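Local coordinates for lysozyme (Asticcacaulis excentricus, PDB 6H9D), which forms the muramidase domain of SpmX, a protein of cell morphogenesis and stalk synthesis that probably derives from a phage lysin, probably with reduced peptidoglycan-hydrolysing activity, at residues A[119-124]-A[129-134]; A[84-89]-A[136-141]; A[30-35]-A[42-47]; A[13-18]-A[52-57]. One frame throughout, in Å; residues are numbered along the deposited sequence.

Contact 1: residues A[119-124]-A[129-134]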
loop_
_atom_site.group_PDB
_atom_site.type_symbol
_atom_site.label_atom_id
_atom_site.label_comp_id
_atom_site.label_asym_id
_atom_site.label_seq_id
_atom_site.Cartn_x
_atom_site.Cartn_y
_atom_site.Cartn_z
ATOM N N ASN A 119 -12.474 3.187 7.479
ATOM C CA ASN A 119 -13.429 2.222 6.921
ATOM C C ASN A 119 -12.725 0.956 6.426
ATOM O O ASN A 119 -13.380 0.028 5.988
ATOM C CB ASN A 119 -14.234 2.828 5.775
ATOM C CG ASN A 119 -15.083 3.959 6.294
ATOM O OD1 ASN A 119 -15.483 3.937 7.455
ATOM N ND2 ASN A 119 -15.287 4.972 5.481
ATOM N N TRP A 120 -11.394 0.935 6.504
ATOM C CA TRP A 120 -10.594 -0.094 5.874
ATOM C C TRP A 120 -9.731 -0.802 6.916
ATOM O O TRP A 120 -8.493 -0.886 6.787
ATOM C CB TRP A 120 -9.769 0.544 4.752
ATOM C CG TRP A 120 -10.638 1.127 3.683
ATOM C CD1 TRP A 120 -11.127 2.400 3.630
ATOM C CD2 TRP A 120 -11.175 0.451 2.534
ATOM N NE1 TRP A 120 -11.928 2.559 2.536
ATOM C CE2 TRP A 120 -11.981 1.381 1.847
ATOM C CE3 TRP A 120 -11.076 -0.850 2.038
ATOM C CZ2 TRP A 120 -12.640 1.071 0.660
ATOM C CZ3 TRP A 120 -11.732 -1.161 0.868
ATOM C CH2 TRP A 120 -12.496 -0.213 0.189
ATOM N N THR A 121 -10.387 -1.280 7.982
ATOM C CA THR A 121 -9.689 -1.872 9.102
ATOM C C THR A 121 -10.351 -3.185 9.534
ATOM O O THR A 121 -10.163 -3.604 10.646
ATOM C CB THR A 121 -9.640 -0.913 10.291
ATOM O OG1 THR A 121 -11.003 -0.603 10.592
ATOM C CG2 THR A 121 -8.846 0.348 10.009
ATOM N N SER A 122 -11.116 -3.817 8.647
ATOM C CA SER A 122 -11.835 -5.020 9.026
ATOM C C SER A 122 -11.856 -6.041 7.883
ATOM O O SER A 122 -11.767 -5.691 6.715
ATOM C CB SER A 122 -13.242 -4.676 9.481
ATOM O OG SER A 122 -13.973 -4.108 8.413
ATOM N N ALA A 123 -12.013 -7.316 8.258
ATOM C CA ALA A 123 -12.219 -8.401 7.302
ATOM C C ALA A 123 -13.503 -9.168 7.650
ATOM O O ALA A 123 -14.047 -9.012 8.746
ATOM C CB ALA A 123 -11.021 -9.313 7.296
ATOM N N GLU A 124 -13.942 -10.007 6.702
ATOM C CA GLU A 124 -15.190 -10.733 6.765
ATOM C C GLU A 124 -14.904 -12.220 7.043
ATOM O O GLU A 124 -14.042 -12.836 6.426
ATOM C CB GLU A 124 -15.939 -10.529 5.448
ATOM C CG GLU A 124 -17.428 -10.786 5.530
ATOM C CD GLU A 124 -18.261 -9.869 4.649
ATOM O OE1 GLU A 124 -18.065 -8.636 4.743
ATOM O OE2 GLU A 124 -19.102 -10.384 3.874
ATOM N N THR A 129 -18.190 -9.087 10.449
ATOM C CA THR A 129 -17.113 -8.097 10.379
ATOM C C THR A 129 -16.224 -8.224 11.612
ATOM O O THR A 129 -16.726 -8.253 12.734
ATOM C CB THR A 129 -17.684 -6.671 10.368
ATOM O OG1 THR A 129 -18.457 -6.531 9.185
ATOM C CG2 THR A 129 -16.625 -5.589 10.393
ATOM N N TYR A 130 -14.913 -8.321 11.386
ATOM C CA TYR A 130 -13.924 -8.339 12.450
ATOM C C TYR A 130 -12.908 -7.217 12.215
ATOM O O TYR A 130 -12.416 -7.045 11.094
ATOM C CB TYR A 130 -13.219 -9.694 12.500
ATOM C CG TYR A 130 -14.085 -10.828 12.987
ATOM C CD1 TYR A 130 -14.923 -11.509 12.119
ATOM C CD2 TYR A 130 -14.097 -11.197 14.319
ATOM C CE1 TYR A 130 -15.720 -12.553 12.559
ATOM C CE2 TYR A 130 -14.890 -12.240 14.775
ATOM C CZ TYR A 130 -15.688 -12.933 13.887
ATOM O OH TYR A 130 -16.466 -13.966 14.315
ATOM N N VAL A 131 -12.676 -6.421 13.245
ATOM C CA VAL A 131 -11.683 -5.322 13.168
ATOM C C VAL A 131 -10.319 -5.994 13.209
ATOM O O VAL A 131 -10.171 -6.929 13.986
ATOM C CB VAL A 131 -11.825 -4.357 14.351
ATOM C CG1 VAL A 131 -11.325 -5.012 15.617
ATOM C CG2 VAL A 131 -11.070 -3.068 14.111
ATOM N N LEU A 132 -9.403 -5.553 12.351
ATOM C CA LEU A 132 -8.038 -6.114 12.346
ATOM C C LEU A 132 -7.112 -5.132 13.064
ATOM O O LEU A 132 -6.892 -4.043 12.563
ATOM C CB LEU A 132 -7.612 -6.398 10.911
ATOM C CG LEU A 132 -8.487 -7.387 10.149
ATOM C CD1 LEU A 132 -8.047 -7.514 8.707
ATOM C CD2 LEU A 132 -8.474 -8.742 10.814
ATOM N N ALA A 133 -6.589 -5.543 14.212
ATOM C CA ALA A 133 -5.677 -4.708 15.014
ATOM C C ALA A 133 -4.537 -4.189 14.136
ATOM O O ALA A 133 -4.257 -3.010 14.186
ATOM C CB ALA A 133 -5.172 -5.496 16.186
ATOM N N PRO A 134 -3.874 -5.016 13.306
ATOM C CA PRO A 134 -2.822 -4.524 12.425
ATOM C C PRO A 134 -3.253 -3.387 11.488
ATOM O O PRO A 134 -2.459 -2.564 11.218
ATOM C CB PRO A 134 -2.432 -5.764 11.621
ATOM C CG PRO A 134 -2.717 -6.881 12.564
ATOM C CD PRO A 134 -4.003 -6.462 13.230
#

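Contact 2: residues A[84-89]-A[136-141]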
loop_
_atom_site.group_PDB
_atom_site.type_symbol
_atom_site.label_atom_id
_atom_site.label_comp_id
_atom_site.label_asym_id
_atom_site.label_seq_id
_atom_site.Cartn_x
_atom_site.Cartn_y
_atom_site.Cartn_z
ATOM N N LEU A 84 -1.140 7.726 0.232
ATOM C CA LEU A 84 -2.154 7.137 -0.668
ATOM C C LEU A 84 -1.598 5.898 -1.390
ATOM O O LEU A 84 -2.329 4.949 -1.588
ATOM C CB LEU A 84 -2.664 8.179 -1.664
ATOM C CG LEU A 84 -3.595 9.238 -1.071
ATOM C CD1 LEU A 84 -3.999 10.241 -2.130
ATOM C CD2 LEU A 84 -4.831 8.630 -0.427
ATOM N N VAL A 85 -0.317 5.909 -1.766
ATOM C CA VAL A 85 0.296 4.741 -2.401
ATOM C C VAL A 85 0.314 3.556 -1.427
ATOM O O VAL A 85 -0.013 2.436 -1.799
ATOM C CB VAL A 85 1.709 5.061 -2.910
ATOM C CG1 VAL A 85 2.440 3.794 -3.315
ATOM C CG2 VAL A 85 1.673 6.031 -4.077
ATOM N N SER A 86 0.646 3.823 -0.160
ATOM C CA SER A 86 0.679 2.811 0.866
ATOM C C SER A 86 -0.720 2.218 1.023
ATOM O O SER A 86 -0.905 0.988 1.057
ATOM C CB SER A 86 1.194 3.360 2.186
ATOM O OG SER A 86 1.188 2.345 3.198
ATOM N N PHE A 87 -1.705 3.114 1.048
ATOM C CA PHE A 87 -3.084 2.760 1.287
ATOM C C PHE A 87 -3.618 1.940 0.095
ATOM O O PHE A 87 -4.143 0.854 0.261
ATOM C CB PHE A 87 -3.904 4.028 1.514
ATOM C CG PHE A 87 -5.382 3.780 1.695
ATOM C CD1 PHE A 87 -5.866 3.231 2.866
ATOM C CD2 PHE A 87 -6.277 4.090 0.687
ATOM C CE1 PHE A 87 -7.223 2.990 3.024
ATOM C CE2 PHE A 87 -7.635 3.864 0.854
ATOM C CZ PHE A 87 -8.106 3.309 2.018
ATOM N N CYS A 88 -3.383 2.457 -1.108
ATOM C CA CYS A 88 -3.796 1.822 -2.345
ATOM C C CYS A 88 -3.109 0.461 -2.530
ATOM O O CYS A 88 -3.757 -0.486 -2.924
ATOM C CB CYS A 88 -3.541 2.730 -3.537
ATOM S SG CYS A 88 -4.148 1.965 -5.068
ATOM N N PHE A 89 -1.820 0.351 -2.170
ATOM C CA PHE A 89 -1.103 -0.913 -2.183
ATOM C C PHE A 89 -1.795 -1.933 -1.281
ATOM O O PHE A 89 -1.918 -3.114 -1.617
ATOM C CB PHE A 89 0.360 -0.714 -1.760
ATOM C CG PHE A 89 1.239 -1.932 -1.856
ATOM C CD1 PHE A 89 1.366 -2.628 -3.047
ATOM C CD2 PHE A 89 1.956 -2.379 -0.755
ATOM C CE1 PHE A 89 2.181 -3.744 -3.136
ATOM C CE2 PHE A 89 2.762 -3.504 -0.837
ATOM C CZ PHE A 89 2.903 -4.170 -2.036
ATOM N N ILE A 136 -5.591 -1.166 12.134
ATOM C CA ILE A 136 -5.740 0.057 12.974
ATOM C C ILE A 136 -4.367 0.724 13.056
ATOM O O ILE A 136 -4.273 1.903 12.863
ATOM C CB ILE A 136 -6.272 -0.273 14.380
ATOM C CG1 ILE A 136 -7.633 -0.965 14.347
ATOM C CG2 ILE A 136 -6.292 0.974 15.241
ATOM C CD1 ILE A 136 -8.729 -0.100 13.850
ATOM N N ARG A 137 -3.339 -0.066 13.327
ATOM C CA ARG A 137 -1.952 0.446 13.409
ATOM C C ARG A 137 -1.535 1.017 12.050
ATOM O O ARG A 137 -1.010 2.117 11.999
ATOM C CB ARG A 137 -1.020 -0.682 13.841
ATOM C CG ARG A 137 -1.270 -1.222 15.238
ATOM C CD ARG A 137 -0.192 -2.177 15.727
ATOM N NE ARG A 137 1.130 -1.584 15.804
ATOM C CZ ARG A 137 2.253 -2.228 16.093
ATOM N NH1 ARG A 137 2.270 -3.542 16.207
ATOM N NH2 ARG A 137 3.365 -1.551 16.263
ATOM N N ARG A 138 -1.807 0.277 10.988
ATOM C CA ARG A 138 -1.427 0.709 9.647
ATOM C C ARG A 138 -2.086 2.048 9.289
ATOM O O ARG A 138 -1.417 2.951 8.820
ATOM C CB ARG A 138 -1.741 -0.365 8.602
ATOM C CG ARG A 138 -1.270 0.032 7.209
ATOM C CD ARG A 138 -1.370 -1.083 6.184
ATOM N NE ARG A 138 -0.780 -0.643 4.937
ATOM C CZ ARG A 138 0.098 -1.343 4.247
ATOM N NH1 ARG A 138 0.399 -2.569 4.635
ATOM N NH2 ARG A 138 0.679 -0.807 3.186
ATOM N N ARG A 139 -3.398 2.121 9.489
ATOM C CA ARG A 139 -4.168 3.318 9.183
ATOM C C ARG A 139 -3.669 4.521 9.965
ATOM O O ARG A 139 -3.610 5.632 9.436
ATOM C CB ARG A 139 -5.653 3.085 9.470
ATOM C CG ARG A 139 -6.303 2.040 8.577
ATOM C CD ARG A 139 -5.709 2.064 7.178
ATOM N NE ARG A 139 -6.175 0.943 6.366
ATOM C CZ ARG A 139 -5.427 0.308 5.471
ATOM N NH1 ARG A 139 -4.172 0.682 5.267
ATOM N NH2 ARG A 139 -5.935 -0.703 4.778
ATOM N N ALA A 140 -3.308 4.303 11.225
ATOM C CA ALA A 140 -2.812 5.421 12.064
ATOM C C ALA A 140 -1.540 5.999 11.431
ATOM O O ALA A 140 -1.437 7.210 11.250
ATOM C CB ALA A 140 -2.600 4.938 13.452
ATOM N N SER A 141 -0.610 5.124 11.027
ATOM C CA SER A 141 0.641 5.542 10.359
ATOM C C SER A 141 0.359 6.222 9.010
ATOM O O SER A 141 0.969 7.245 8.685
ATOM C CB SER A 141 1.591 4.389 10.174
ATOM O OG SER A 141 1.943 3.813 11.400
#

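Contact 3: residues A[30-35]-A[42-47]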
loop_
_atom_site.group_PDB
_atom_site.type_symbol
_atom_site.label_atom_id
_atom_site.label_comp_id
_atom_site.label_asym_id
_atom_site.label_seq_id
_atom_site.Cartn_x
_atom_site.Cartn_y
_atom_site.Cartn_z
ATOM N N GLY A 30 1.260 -22.726 -6.001
ATOM C CA GLY A 30 2.485 -23.257 -6.616
ATOM C C GLY A 30 3.511 -22.172 -6.956
ATOM O O GLY A 30 4.677 -22.464 -7.239
ATOM N N ARG A 31 3.073 -20.906 -6.976
ATOM C CA ARG A 31 3.967 -19.774 -7.231
ATOM C C ARG A 31 4.907 -19.600 -6.038
ATOM O O ARG A 31 4.665 -20.151 -4.958
ATOM C CB ARG A 31 3.173 -18.479 -7.411
ATOM C CG ARG A 31 2.308 -18.428 -8.663
ATOM C CD ARG A 31 1.583 -17.101 -8.791
ATOM N NE ARG A 31 0.822 -16.763 -7.581
ATOM C CZ ARG A 31 0.608 -15.539 -7.113
ATOM N NH1 ARG A 31 1.138 -14.478 -7.711
ATOM N NH2 ARG A 31 -0.143 -15.380 -6.037
ATOM N N TRP A 32 5.965 -18.808 -6.242
ATOM C CA TRP A 32 6.946 -18.524 -5.218
ATOM C C TRP A 32 6.846 -17.065 -4.774
ATOM O O TRP A 32 6.466 -16.191 -5.557
ATOM C CB TRP A 32 8.337 -18.902 -5.719
ATOM C CG TRP A 32 8.443 -20.379 -5.943
ATOM C CD1 TRP A 32 7.998 -21.085 -7.024
ATOM C CD2 TRP A 32 8.973 -21.354 -5.023
ATOM N NE1 TRP A 32 8.216 -22.423 -6.840
ATOM C CE2 TRP A 32 8.828 -22.618 -5.631
ATOM C CE3 TRP A 32 9.548 -21.279 -3.751
ATOM C CZ2 TRP A 32 9.241 -23.794 -5.007
ATOM C CZ3 TRP A 32 9.972 -22.441 -3.140
ATOM C CH2 TRP A 32 9.809 -23.681 -3.758
ATOM N N MET A 33 7.164 -16.826 -3.497
ATOM C CA MET A 33 7.135 -15.511 -2.898
ATOM C C MET A 33 8.505 -15.234 -2.268
ATOM O O MET A 33 9.139 -16.137 -1.749
ATOM C CB MET A 33 6.039 -15.426 -1.830
ATOM C CG MET A 33 5.665 -13.998 -1.429
ATOM S SD MET A 33 4.138 -13.802 -0.414
ATOM C CE MET A 33 2.841 -13.749 -1.651
ATOM N N ILE A 34 8.945 -13.974 -2.323
ATOM C CA ILE A 34 10.222 -13.592 -1.751
ATOM C C ILE A 34 10.172 -12.108 -1.373
ATOM O O ILE A 34 9.297 -11.364 -1.823
ATOM C CB ILE A 34 11.363 -13.913 -2.735
ATOM C CG1 ILE A 34 12.706 -14.051 -2.017
ATOM C CG2 ILE A 34 11.430 -12.877 -3.868
ATOM C CD1 ILE A 34 13.817 -14.645 -2.877
ATOM N N GLY A 35 11.133 -11.685 -0.560
ATOM C CA GLY A 35 11.291 -10.277 -0.251
ATOM C C GLY A 35 10.114 -9.810 0.582
ATOM O O GLY A 35 9.769 -10.460 1.572
ATOM N N ALA A 42 9.709 -14.019 -8.623
ATOM C CA ALA A 42 10.210 -14.936 -7.578
ATOM C C ALA A 42 10.137 -16.367 -8.108
ATOM O O ALA A 42 9.112 -16.752 -8.629
ATOM C CB ALA A 42 9.452 -14.779 -6.298
ATOM N N ARG A 43 11.229 -17.103 -7.966
ATOM C CA ARG A 43 11.336 -18.477 -8.468
ATOM C C ARG A 43 11.899 -19.401 -7.382
ATOM O O ARG A 43 12.451 -18.953 -6.387
ATOM C CB ARG A 43 12.259 -18.521 -9.686
ATOM C CG ARG A 43 11.794 -17.648 -10.843
ATOM C CD ARG A 43 10.449 -18.005 -11.463
ATOM N NE ARG A 43 10.055 -17.008 -12.474
ATOM C CZ ARG A 43 9.050 -16.140 -12.350
ATOM N NH1 ARG A 43 8.354 -16.060 -11.222
ATOM N NH2 ARG A 43 8.735 -15.363 -13.375
ATOM N N GLU A 44 11.764 -20.708 -7.608
ATOM C CA GLU A 44 12.245 -21.688 -6.653
ATOM C C GLU A 44 13.739 -21.430 -6.415
ATOM O O GLU A 44 14.500 -21.274 -7.355
ATOM C CB GLU A 44 11.947 -23.100 -7.168
ATOM C CG GLU A 44 12.524 -24.215 -6.294
ATOM C CD GLU A 44 12.225 -25.638 -6.748
ATOM O OE1 GLU A 44 12.055 -25.844 -7.950
ATOM O OE2 GLU A 44 12.162 -26.532 -5.892
ATOM N N GLY A 45 14.140 -21.379 -5.143
ATOM C CA GLY A 45 15.573 -21.366 -4.734
ATOM C C GLY A 45 16.199 -19.977 -4.731
ATOM O O GLY A 45 17.379 -19.830 -4.431
ATOM N N ALA A 46 15.417 -18.962 -5.088
ATOM C CA ALA A 46 15.924 -17.575 -5.137
ATOM C C ALA A 46 16.204 -17.055 -3.728
ATOM O O ALA A 46 15.546 -17.470 -2.804
ATOM C CB ALA A 46 14.952 -16.689 -5.860
ATOM N N ARG A 47 17.191 -16.181 -3.606
ATOM C CA ARG A 47 17.554 -15.569 -2.309
ATOM C C ARG A 47 17.695 -14.060 -2.531
ATOM O O ARG A 47 18.122 -13.678 -3.615
ATOM C CB ARG A 47 18.855 -16.173 -1.770
ATOM C CG ARG A 47 18.804 -17.657 -1.430
ATOM C CD ARG A 47 20.127 -18.191 -0.877
ATOM N NE ARG A 47 20.054 -19.152 0.224
ATOM C CZ ARG A 47 21.062 -19.470 1.037
ATOM N NH1 ARG A 47 22.186 -18.775 1.019
ATOM N NH2 ARG A 47 20.945 -20.478 1.878
HETATM O O HOH W 1 6.456 -17.532 -8.778
#

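Contact 4: residues A[13-18]-A[52-57]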
loop_
_atom_site.group_PDB
_atom_site.type_symbol
_atom_site.label_atom_id
_atom_site.label_comp_id
_atom_site.label_asym_id
_atom_site.label_seq_id
_atom_site.Cartn_x
_atom_site.Cartn_y
_atom_site.Cartn_z
ATOM N N LEU A 13 7.876 3.328 4.866
ATOM C CA LEU A 13 6.594 3.139 5.539
ATOM C C LEU A 13 5.962 1.804 5.102
ATOM O O LEU A 13 5.548 0.975 5.904
ATOM C CB LEU A 13 5.666 4.313 5.210
ATOM C CG LEU A 13 4.257 4.158 5.784
ATOM C CD1 LEU A 13 4.309 4.239 7.297
ATOM C CD2 LEU A 13 3.286 5.186 5.235
ATOM N N ILE A 14 5.914 1.587 3.791
ATOM C CA ILE A 14 5.273 0.417 3.229
ATOM C C ILE A 14 5.999 -0.846 3.698
ATOM O O ILE A 14 5.368 -1.823 4.121
ATOM C CB ILE A 14 5.194 0.551 1.697
ATOM C CG1 ILE A 14 4.155 1.621 1.348
ATOM C CG2 ILE A 14 4.909 -0.784 1.032
ATOM C CD1 ILE A 14 4.038 1.936 -0.121
ATOM N N LYS A 15 7.328 -0.791 3.671
ATOM C CA LYS A 15 8.153 -1.916 4.070
ATOM C C LYS A 15 7.926 -2.243 5.557
ATOM O O LYS A 15 8.084 -3.378 5.970
ATOM C CB LYS A 15 9.601 -1.536 3.774
ATOM C CG LYS A 15 10.635 -2.631 3.892
ATOM C CD LYS A 15 12.040 -2.076 3.722
ATOM C CE LYS A 15 12.223 -1.434 2.367
ATOM N NZ LYS A 15 13.616 -0.986 2.155
ATOM N N SER A 16 7.592 -1.232 6.357
ATOM C CA SER A 16 7.488 -1.373 7.802
ATOM C C SER A 16 6.314 -2.284 8.157
ATOM O O SER A 16 6.295 -2.850 9.228
ATOM C CB SER A 16 7.370 -0.023 8.485
ATOM O OG SER A 16 6.101 0.559 8.230
ATOM N N PHE A 17 5.358 -2.447 7.236
ATOM C CA PHE A 17 4.206 -3.291 7.463
ATOM C C PHE A 17 4.456 -4.712 6.947
ATOM O O PHE A 17 3.592 -5.575 7.071
ATOM C CB PHE A 17 2.944 -2.694 6.815
ATOM C CG PHE A 17 2.659 -1.272 7.211
ATOM C CD1 PHE A 17 2.495 -0.941 8.542
ATOM C CD2 PHE A 17 2.559 -0.261 6.263
ATOM C CE1 PHE A 17 2.277 0.375 8.915
ATOM C CE2 PHE A 17 2.295 1.045 6.639
ATOM C CZ PHE A 17 2.162 1.358 7.973
ATOM N N GLU A 18 5.603 -4.903 6.311
ATOM C CA GLU A 18 5.956 -6.182 5.663
ATOM C C GLU A 18 7.114 -6.858 6.394
ATOM O O GLU A 18 7.911 -6.174 7.005
ATOM C CB GLU A 18 6.423 -5.915 4.236
ATOM C CG GLU A 18 5.438 -5.130 3.404
ATOM C CD GLU A 18 4.319 -6.007 2.899
ATOM O OE1 GLU A 18 4.518 -7.207 2.863
ATOM O OE2 GLU A 18 3.258 -5.485 2.589
ATOM N N ASP A 52 18.028 -6.110 -2.363
ATOM C CA ASP A 52 17.318 -6.763 -3.469
ATOM C C ASP A 52 15.791 -6.681 -3.232
ATOM O O ASP A 52 15.015 -6.443 -4.151
ATOM C CB ASP A 52 17.730 -8.230 -3.601
ATOM C CG ASP A 52 19.171 -8.522 -4.001
ATOM O OD1 ASP A 52 19.854 -7.615 -4.461
ATOM O OD2 ASP A 52 19.602 -9.670 -3.804
ATOM N N ALA A 53 15.360 -6.902 -1.980
ATOM C CA ALA A 53 13.938 -6.901 -1.620
ATOM C C ALA A 53 13.357 -5.490 -1.814
ATOM O O ALA A 53 12.224 -5.353 -2.245
ATOM C CB ALA A 53 13.764 -7.385 -0.205
ATOM N N ASP A 54 14.163 -4.458 -1.524
ATOM C CA ASP A 54 13.768 -3.046 -1.750
ATOM C C ASP A 54 13.473 -2.830 -3.235
ATOM O O ASP A 54 12.467 -2.247 -3.584
ATOM C CB ASP A 54 14.837 -2.066 -1.262
ATOM C CG ASP A 54 14.415 -0.613 -1.399
ATOM O OD1 ASP A 54 14.626 -0.046 -2.465
ATOM O OD2 ASP A 54 13.859 -0.070 -0.430
ATOM N N ALA A 55 14.370 -3.330 -4.097
ATOM C CA ALA A 55 14.216 -3.178 -5.528
ATOM C C ALA A 55 12.916 -3.841 -5.984
ATOM O O ALA A 55 12.159 -3.235 -6.706
ATOM C CB ALA A 55 15.415 -3.734 -6.251
ATOM N N LEU A 56 12.658 -5.070 -5.528
ATOM C CA LEU A 56 11.479 -5.813 -5.930
ATOM C C LEU A 56 10.197 -5.134 -5.433
ATOM O O LEU A 56 9.184 -5.126 -6.130
ATOM C CB LEU A 56 11.581 -7.252 -5.412
ATOM C CG LEU A 56 12.750 -8.062 -5.985
ATOM C CD1 LEU A 56 12.908 -9.365 -5.237
ATOM C CD2 LEU A 56 12.555 -8.326 -7.471
ATOM N N LEU A 57 10.225 -4.587 -4.219
ATOM C CA LEU A 57 9.066 -3.885 -3.679
ATOM C C LEU A 57 8.780 -2.672 -4.582
ATOM O O LEU A 57 7.628 -2.425 -4.923
ATOM C CB LEU A 57 9.309 -3.501 -2.208
ATOM C CG LEU A 57 8.276 -2.557 -1.578
ATOM C CD1 LEU A 57 6.876 -3.163 -1.611
ATOM C CD2 LEU A 57 8.666 -2.199 -0.156
#

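Contact 1: residues A[119-124]-A[129-134]
Ser122 and Val131 face each other as a non-hydrogen-bonded antiparallel pair, with strands 122-124 and 129-131 running at 149° to one another. Beside them, Ala123 and Tyr130 form the hydrogen-bonded pair: Ala123 N gives to Tyr130 O at 2.9 Å, and Tyr130 N returns a bond of 2.9 Å to Ala123 O. A third bond closes the base, where Leu132 N reaches Thr121 O at 2.7 Å and is nearly straight at 176°. Val131 CA also comes to Thr121 O, at 3.4 Å, as a CA-H...O contact. Together these ties make a beta hairpin that leads straight into helix 133-146, with Leu132 at its N-cap position. On the face carrying Ser122 and Thr129, methyl CG2 of Thr129, anti to its own N, lies 3.6 Å from Ser122 CB and close to the hydroxyl as well. Ala123 and Tyr130 lie on the other face. There Leu132 CD1 lies 3.8 Å from Ala123 CB. Most of the hairpin is at the surface, but Thr121 is buried at its root: its side chain packs on Leu135, Ile136 and Arg139 of the following helix, and its OG1 bonds back to Asp118 O.

Contact 2: residues A[84-89]-A[136-141]
Arg138 reaches from helix 136-141 to Ser86 on helix 84-89, and it can be followed outward. Its CB already points at the other helix, and CG sits anti to the backbone N (chi1 -176°). From there the extended chain carries the guanidinium across to the other helix, the axes of the two segments being 10.8 Å apart. NE is claimed by a salt bridge to Glu142 OE2, one turn further along its own helix. At the tip, NH2 finds Ser86 OG at 3.2 Å, with the hydroxyl tilted 28° out of the guanidinium plane. The same nitrogen has a second, weak bond to Ser86 O, also 3.2 Å, and it passes the edge of the Phe89 ring at 4.4 Å from CD2. NH1 rests against Phe17. These are the roughly antiparallel helices 78-91 and 133-146 of the helical lobe of a phage-type lysozyme, and here the two arginines bridge the space between them. Glu142 ties the cluster together, since its OE2 also bonds Ser86 OG and its OE1 forms a salt bridge with Arg139 NH1; it probably offsets part of the charge of the buried arginines. Arg139, bent at chi2, crosses Phe87 at about a right angle, so that Phe87 CD1 stands 3.8 Å above the centre of one guanidinium face; the two planes are 70° apart. Arg139 NE bonds Trp120 O, and Trp120 meets Phe87 edge-to-face.

Contact 3: residues A[30-35]-A[42-47]
Trp32 packs its indole flat against the backbone of Glu44, and this is the tight part of the contact. Glu44 CA sits over the six-membered ring, 3.7 Å from its centroid and 15° off the normal, as a CH-pi contact, while Glu44 CB lies 3.5 Å from Trp32 CE2. With CG anti to the backbone N (chi1 175°), the Glu44 chain runs side by side with the ring, and its carboxylate plane is turned only 24° from it. Further along strand 32-35, Ile34 supplies two branches: CG2 lies 3.7 Å from Ala42 CB, and CD1 reaches Ala46 CB at 3.8 Å. The type II turn from Arg43 to Ala46, with Gly45 at positive phi, folds this loop over the strand. The backbone side next to the ring is looser and wetter. No direct hydrogen bond joins the two segments; a water accepts from Trp32 N at 2.9 Å and donates to Ala42 O at 2.8 Å. Arg43 NH1 hydrogen-bonds the same Ala42 O from above its carbonyl plane. Met33 pairs its backbone with Ser25 of strand 24-26, Gly35 with Arg21, and Ala46 with Ala24. The chemistry implies that the loop is held to this strand by apolar and ring-face packing plus one water bridge, while the charged ends of Arg43 and Glu44 stay at the surface.

Contact 4: residues A[13-18]-A[52-57]
Helix 50-71, the long helix that in phage-type lysozymes connects the small beta-containing lobe to the helical lobe, meets through its first turns the C-terminal part of helix 8-16. Lys15 and Asp54 make the polar half: NZ of Lys15 bonds Asp54 OD2 at 2.8 Å as a salt bridge, coming to the anti lone pair of that oxygen. Lys15 leaves its helix with an extended chain; the bend at chi3 (-60°) brings NZ to OD2, and the two side chains cross at about a right angle. The other carboxylate oxygen, OD1, is taken by Arg58 NE one turn on, so both oxygens are gripped by cations and the group is probably firmly charged. Lys15 NZ also has a long, weak ion pair with Glu12 OE2. Beside the salt bridge lies the apolar half. Leu57 CD1 lies 4.1 Å from Ile14 CG2, and CD2 touches both Ile14 CG2 and Lys15 CB. Ile14 in turn packs on Val85, Ser86 and Phe89 of helix 78-91, carrying the contact inward. Further on, Glu18 OE2 hydrogen-bonds a glycerol, probably from the crystallisation liquor. A salt bridge flanking a leucine-isoleucine contact fastens the N-terminal helix to the interlobe helix of the phage lysozyme fold.

Along the chain, contact 3 falls between the two halves of contact 4, and contact 1 likewise between the halves of contact 2. Contacts 3 and 4, with centres about 15 Å apart, touch where Gly35 and Ile34 pack on helix 50-71, so the beta-containing lobe rests on the start of the long helix. Contacts 2 and 4, centres about 14 Å apart, meet through Ile14 and Phe17 against helices 78-91 and 133-146. Contacts 1 and 2, centres about 13 Å apart, share helix 133-146, on which Thr121 packs. Contacts 1 and 3 are remote, about 29 Å between centres. This fits the two-lobed build of a phage-type lysozyme, with helix 50-71 between the lobes.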